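Local coordinates for CrmK (Actinoalloteichus sp. WH1-2216-6, PDB 5I1V), which acts as an oxidase with covalently bound FAD, involved in the recycling of shunt products during caerulomycin biosynthesis, at residues R109-Y112 / K113-V117; P318-A321 / T322-L326; G463-W466 / H467-Y470. One frame throughout, in Å; residues are numbered along the deposited sequence.

Interaction 1: residues R109-Y112 / K113-V117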
# COMPACT_ATOMS: atom_id res chain seq x y z
N ARG A 109 -9.59 -2.23 -6.61
CA ARG A 109 -10.48 -2.06 -5.49
C ARG A 109 -11.75 -1.39 -5.93
O ARG A 109 -12.81 -1.81 -5.53
CB ARG A 109 -9.85 -1.22 -4.37
CG ARG A 109 -8.94 -2.02 -3.47
CD ARG A 109 -8.75 -1.23 -2.18
NE ARG A 109 -7.63 -0.35 -2.36
CZ ARG A 109 -6.41 -0.60 -1.90
NH1 ARG A 109 -6.14 -1.70 -1.19
NH2 ARG A 109 -5.43 0.28 -2.14
N VAL A 110 -11.65 -0.37 -6.78
CA VAL A 110 -12.83 0.32 -7.28
C VAL A 110 -13.73 -0.59 -8.15
O VAL A 110 -14.95 -0.64 -7.98
CB VAL A 110 -12.45 1.58 -8.07
CG1 VAL A 110 -13.68 2.20 -8.72
CG2 VAL A 110 -11.80 2.60 -7.12
N LEU A 111 -13.12 -1.23 -9.13
CA LEU A 111 -13.83 -2.11 -10.05
C LEU A 111 -14.50 -3.25 -9.31
O LEU A 111 -15.67 -3.53 -9.57
CB LEU A 111 -12.90 -2.70 -11.10
CG LEU A 111 -12.41 -1.71 -12.14
CD1 LEU A 111 -11.69 -2.43 -13.28
CD2 LEU A 111 -13.52 -0.81 -12.66
N TYR A 112 -13.80 -3.86 -8.38
CA TYR A 112 -14.29 -5.01 -7.74
C TYR A 112 -15.37 -4.69 -6.73
O TYR A 112 -16.43 -5.28 -6.78
CB TYR A 112 -13.15 -5.84 -7.09
CG TYR A 112 -13.73 -7.15 -6.66
CD1 TYR A 112 -14.07 -8.12 -7.58
CD2 TYR A 112 -14.09 -7.37 -5.32
CE1 TYR A 112 -14.66 -9.32 -7.19
CE2 TYR A 112 -14.69 -8.55 -4.92
CZ TYR A 112 -14.96 -9.53 -5.83
OH TYR A 112 -15.57 -10.69 -5.36
N LYS A 113 -15.15 -3.75 -5.82
CA LYS A 113 -16.15 -3.52 -4.78
C LYS A 113 -17.42 -2.91 -5.39
O LYS A 113 -18.53 -3.26 -5.02
CB LYS A 113 -15.61 -2.67 -3.66
CG LYS A 113 -14.47 -3.34 -2.89
CD LYS A 113 -14.11 -2.56 -1.65
CE LYS A 113 -12.81 -3.06 -1.06
NZ LYS A 113 -12.64 -2.48 0.30
N ASN A 114 -17.26 -2.03 -6.36
CA ASN A 114 -18.44 -1.35 -6.91
C ASN A 114 -19.23 -2.12 -7.97
O ASN A 114 -20.46 -1.91 -8.11
CB ASN A 114 -18.05 0.01 -7.44
CG ASN A 114 -17.66 0.95 -6.34
OD1 ASN A 114 -18.50 1.40 -5.57
ND2 ASN A 114 -16.38 1.23 -6.23
N TYR A 115 -18.53 -2.95 -8.72
CA TYR A 115 -19.16 -3.64 -9.85
C TYR A 115 -18.98 -5.12 -9.90
O TYR A 115 -19.69 -5.81 -10.66
CB TYR A 115 -18.68 -3.02 -11.15
CG TYR A 115 -18.67 -1.49 -11.21
CD1 TYR A 115 -19.81 -0.77 -11.48
CD2 TYR A 115 -17.49 -0.78 -10.99
CE1 TYR A 115 -19.80 0.63 -11.57
CE2 TYR A 115 -17.45 0.62 -11.09
CZ TYR A 115 -18.62 1.32 -11.35
OH TYR A 115 -18.58 2.70 -11.45
N GLY A 116 -18.01 -5.63 -9.14
CA GLY A 116 -17.77 -7.04 -9.08
C GLY A 116 -16.91 -7.56 -10.22
O GLY A 116 -16.86 -8.78 -10.45
N VAL A 117 -16.22 -6.66 -10.92
CA VAL A 117 -15.44 -7.03 -12.11
C VAL A 117 -13.92 -6.77 -11.87
O VAL A 117 -13.51 -6.14 -10.89
CB VAL A 117 -15.99 -6.27 -13.37
CG1 VAL A 117 -17.48 -6.39 -13.49
CG2 VAL A 117 -15.69 -4.79 -13.38

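Interaction 2: residues P318-A321 / T322-L326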
# COMPACT_ATOMS: atom_id res chain seq x y z
N PRO A 318 -10.73 -15.06 -0.38
CA PRO A 318 -11.44 -14.45 -1.50
C PRO A 318 -10.47 -13.91 -2.56
O PRO A 318 -9.32 -13.61 -2.24
CB PRO A 318 -12.25 -13.33 -0.84
CG PRO A 318 -12.48 -13.81 0.56
CD PRO A 318 -11.16 -14.50 0.92
N TRP A 319 -10.91 -13.80 -3.81
CA TRP A 319 -10.03 -13.32 -4.88
C TRP A 319 -9.24 -12.03 -4.57
O TRP A 319 -8.01 -12.00 -4.66
CB TRP A 319 -10.78 -13.12 -6.23
CG TRP A 319 -9.85 -12.40 -7.17
CD1 TRP A 319 -8.74 -12.91 -7.75
CD2 TRP A 319 -9.87 -11.00 -7.51
NE1 TRP A 319 -8.08 -11.94 -8.43
CE2 TRP A 319 -8.76 -10.76 -8.32
CE3 TRP A 319 -10.75 -9.95 -7.24
CZ2 TRP A 319 -8.46 -9.50 -8.84
CZ3 TRP A 319 -10.47 -8.69 -7.77
CH2 TRP A 319 -9.33 -8.47 -8.53
N LEU A 320 -9.94 -10.95 -4.23
CA LEU A 320 -9.25 -9.69 -3.97
C LEU A 320 -8.23 -9.83 -2.84
O LEU A 320 -7.16 -9.29 -2.89
CB LEU A 320 -10.24 -8.57 -3.72
CG LEU A 320 -9.64 -7.16 -3.55
CD1 LEU A 320 -8.85 -6.72 -4.76
CD2 LEU A 320 -10.78 -6.20 -3.26
N ALA A 321 -8.59 -10.58 -1.81
CA ALA A 321 -7.66 -10.89 -0.74
C ALA A 321 -6.45 -11.67 -1.24
O ALA A 321 -5.29 -11.33 -0.90
CB ALA A 321 -8.37 -11.64 0.37
N THR A 322 -6.65 -12.66 -2.10
CA THR A 322 -5.42 -13.39 -2.59
C THR A 322 -4.56 -12.47 -3.48
O THR A 322 -3.33 -12.53 -3.48
CB THR A 322 -5.64 -14.84 -3.17
OG1 THR A 322 -5.41 -14.91 -4.58
CG2 THR A 322 -6.99 -15.42 -2.89
N SER A 323 -5.22 -11.57 -4.20
CA SER A 323 -4.49 -10.63 -5.03
C SER A 323 -3.67 -9.66 -4.16
O SER A 323 -2.55 -9.30 -4.49
CB SER A 323 -5.53 -9.86 -5.89
OG SER A 323 -5.02 -8.63 -6.34
N GLN A 324 -4.26 -9.20 -3.06
CA GLN A 324 -3.60 -8.26 -2.17
C GLN A 324 -2.51 -9.00 -1.34
O GLN A 324 -1.49 -8.42 -1.00
CB GLN A 324 -4.62 -7.57 -1.26
CG GLN A 324 -5.47 -6.52 -2.02
CD GLN A 324 -6.57 -5.93 -1.18
OE1 GLN A 324 -6.87 -6.45 -0.14
NE2 GLN A 324 -7.22 -4.88 -1.68
N LEU A 325 -2.74 -10.26 -1.04
CA LEU A 325 -1.75 -11.03 -0.23
C LEU A 325 -0.43 -11.14 -0.99
O LEU A 325 0.65 -11.01 -0.40
CB LEU A 325 -2.29 -12.43 0.09
CG LEU A 325 -1.39 -13.39 0.90
CD1 LEU A 325 -1.17 -12.91 2.33
CD2 LEU A 325 -2.05 -14.76 0.92
N LEU A 326 -0.53 -11.35 -2.30
CA LEU A 326 0.62 -11.49 -3.18
C LEU A 326 1.17 -10.18 -3.75
O LEU A 326 2.28 -10.15 -4.26
CB LEU A 326 0.25 -12.47 -4.30
CG LEU A 326 1.01 -12.57 -5.63
CD1 LEU A 326 0.62 -13.87 -6.31
CD2 LEU A 326 0.66 -11.48 -6.61

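Interaction 3: residues G463-W466 / H467-Y470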
# COMPACT_ATOMS: atom_id res chain seq x y z
N GLY A 463 24.32 -9.77 -31.69
CA GLY A 463 23.92 -9.11 -32.93
C GLY A 463 22.43 -8.86 -33.10
O GLY A 463 22.01 -8.30 -34.11
N VAL A 464 21.61 -9.24 -32.12
CA VAL A 464 20.18 -8.99 -32.23
C VAL A 464 19.87 -7.67 -31.49
O VAL A 464 20.27 -7.51 -30.34
CB VAL A 464 19.37 -10.20 -31.73
CG1 VAL A 464 17.90 -9.87 -31.66
CG2 VAL A 464 19.56 -11.40 -32.66
N PRO A 465 19.19 -6.72 -32.17
CA PRO A 465 19.01 -5.41 -31.55
C PRO A 465 18.00 -5.46 -30.42
O PRO A 465 17.16 -6.34 -30.41
CB PRO A 465 18.54 -4.52 -32.71
CG PRO A 465 18.09 -5.43 -33.77
CD PRO A 465 18.76 -6.73 -33.57
N TRP A 466 18.10 -4.53 -29.48
CA TRP A 466 17.14 -4.43 -28.37
C TRP A 466 15.71 -4.49 -28.89
O TRP A 466 14.90 -5.20 -28.33
CB TRP A 466 17.36 -3.15 -27.53
CG TRP A 466 17.13 -1.84 -28.28
CD1 TRP A 466 18.05 -1.16 -29.03
CD2 TRP A 466 15.91 -1.12 -28.39
NE1 TRP A 466 17.47 -0.07 -29.58
CE2 TRP A 466 16.16 -0.02 -29.23
CE3 TRP A 466 14.63 -1.29 -27.88
CZ2 TRP A 466 15.18 0.92 -29.54
CZ3 TRP A 466 13.64 -0.36 -28.21
CH2 TRP A 466 13.93 0.73 -29.04
N HIS A 467 15.40 -3.80 -29.96
CA HIS A 467 13.98 -3.71 -30.35
C HIS A 467 13.35 -5.02 -30.88
O HIS A 467 12.16 -5.26 -30.77
CB HIS A 467 13.73 -2.56 -31.31
CG HIS A 467 14.71 -2.47 -32.42
ND1 HIS A 467 14.63 -3.27 -33.54
CD2 HIS A 467 15.81 -1.69 -32.59
CE1 HIS A 467 15.61 -2.95 -34.37
NE2 HIS A 467 16.33 -2.00 -33.82
N THR A 468 14.16 -5.87 -31.49
CA THR A 468 13.70 -7.21 -31.81
C THR A 468 13.37 -8.05 -30.61
O THR A 468 12.36 -8.79 -30.61
CB THR A 468 14.77 -7.90 -32.63
OG1 THR A 468 14.96 -7.09 -33.79
CG2 THR A 468 14.35 -9.32 -32.96
N ILE A 469 14.21 -7.96 -29.59
CA ILE A 469 14.04 -8.70 -28.38
C ILE A 469 12.73 -8.31 -27.66
O ILE A 469 12.08 -9.17 -27.09
CB ILE A 469 15.23 -8.52 -27.45
CG1 ILE A 469 16.45 -9.19 -28.08
CG2 ILE A 469 14.94 -9.16 -26.10
CD1 ILE A 469 17.77 -8.71 -27.54
N TYR A 470 12.37 -7.02 -27.69
CA TYR A 470 11.17 -6.54 -26.98
C TYR A 470 9.90 -6.59 -27.81
O TYR A 470 8.80 -6.75 -27.28
CB TYR A 470 11.38 -5.09 -26.49
CG TYR A 470 12.30 -4.98 -25.33
CD1 TYR A 470 11.93 -5.49 -24.10
CD2 TYR A 470 13.54 -4.33 -25.44
CE1 TYR A 470 12.75 -5.37 -23.02
CE2 TYR A 470 14.38 -4.23 -24.36
CZ TYR A 470 13.97 -4.74 -23.14
OH TYR A 470 14.74 -4.70 -22.01

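Interaction 1: residues R109-Y112 / K113-V117
Arg109 O receives the amide of Lys113, with 3.1 Å between Lys113 N and Arg109 O, in a regular i to i+4 bond of the last turns of helix 104-115, in the FAD-binding part of the chain. Here the helix runs into its C-terminal turn, and Gly116, with phi 83°, is the first residue to leave helical geometry. The alkyl chain of Lys113 passes the same carbonyl, CG lying 3.5 Å from Arg109 O.

At Val110 the carbonyl oxygen is gripped twice by one residue. Asn114 N approaches from above the carbonyl plane, whereas Asn114 ND2, 2.9 Å from Val110 O, lies in that plane on a lone pair. The torsion of Asn114 (chi1 -68°) sets CG beside its own backbone N and brings the carboxamide back over the preceding turn, where its plane includes the acceptor. Asn114 OD1 is held by Tyr38 and Ser83 of the second subunit, so both ends of the amide are fixed and its rotation is set by partners in two chains.

Leu111 O accepts the Tyr115 amide, and weak bonds from Gly116 N and Val117 N converge on it as the chain turns off the helix. Leu111 CB lies 4.2 Å from Val117 CG2, and Leu111 CD2 4.3 Å from Tyr115 CD2. The Tyr115 ring pairs edge-to-face with Phe96, linking the turn to strand 95-99.

Tyr112 O takes the Gly116 amide at 2.9 Å from Gly116 N, with an N-H...O angle of 131°. The reversing chain also returns Val117 O to the edge of the Tyr112 ring, and Tyr112 CA makes a bent, at most weak CA-H...O contact with Val117 O at 3.4 Å.

Interaction 2: residues P318-A321 / T322-L326
Backbone hydrogen bonds dominate the meeting of Pro318-Ala321 with Thr322-Leu326, the opening turns of an alpha-helix with Pro318 at its N-cap. Thr322 N donates to Pro318 O at 2.8 Å, and Ser323 N to Trp319 O at 2.9 Å. Both donors lie nearly in line with the carbonyl bond (C=O...N angles 167° and 165°). The next two steps, Gln324 N to Leu320 O and Leu325 N to Ala321 O, continue the i to i+4 pattern, which is the evidence for regular helix from its first turn.

Side-chain contacts are fewer. Ser323 CB approaches the Trp319 indole obliquely, 4.1 Å from Trp319 CE2; CG of Trp319 anti to the backbone N (chi1 170°) carries the indole alongside the following turn. In the next i to i+4 pair, the aliphatic part of Gln324 passes the Leu320 carbonyl, Gln324 CG lying 3.4 Å from Leu320 O. Ala321 meets Tyr25 of the second subunit.

The helix follows directly on strand 311-318, an outermost strand of the eight-stranded antiparallel sheet. Thr322 and Leu325 lean back on Leu317 of that strand, Leu326 reaches strand 277-285, and Trp319 and Leu320 meet Tyr112 of helix 104-115.

Interaction 3: residues G463-W466 / H467-Y470
Val464 and Pro465 run extended before the chain turns helical at Trp466, leaving Pro465 at the N-cap of helix 466-471. Pro465 O faces two amides of the first turn, yet both bonds are weak: Thr468 N is bent, and Ile469 N stands 3.5 Å from Pro465 O. The regular pattern is established one residue later, where Tyr470 N lies 3.2 Å from Trp466 O.

Pro465, Trp466 and His467 form a compact cluster. Pro465 CB lies over the face of the His467 imidazole, 3.8 Å from its centroid, in a CH-pi contact. The imidazole in turn presents an edge to the face of the Trp466 five-membered ring, with planes at 84°, a T-shaped pair. His467 CB covers the neighbouring six-membered ring of the same indole almost on its normal, at 3.7 Å from that centroid. Both rings owe this to a first torsion that sets CG between the backbone N and the carbonyl carbon, at 64° in Trp466 and 47° in His467. Tyr470 CD2 approaches the indole edge, 4.0 Å from Trp466 CE3. On another flank Val464 CG1 meets Thr468 CB at 3.8 Å and also touches Ile469 CG1.

Phe495 stacks on Trp466 and meets the ring of Tyr470, whose hydroxyl is hydrogen-bonded to Asp451 N, while Tyr475 stacks on His467. The whole is a proline N-cap leading into an aromatic-rich first turn, within the berberine-like C-terminal region that also supplies the FAD-binding residues Tyr446 and Asn448.

Interactions 1 and 2 are neighbours, with centres 14 Å apart: Tyr112 CD1 packs 3.6 Å from Trp319 CZ3, and Tyr112 CD2 meets Leu320 CD2 at 4.1 Å, joining helix 104-115 to helix 319-326. Both also touch the second subunit. Interaction 3 lies on the opposite side of the chain's centre, its nearest atoms about 25 Å from interaction 1 and about 21 Å from interaction 2. Toward the FAD, the Ser323 side chain is about 6 Å from that of FAD-binding Phe123, and the Tyr470 side chain about 6 Å from that of FAD-binding Tyr446. The FAD itself is about 10, 11 and 14 Å from the side chains of Ser323, Tyr470 and Arg109, so none of these touches it.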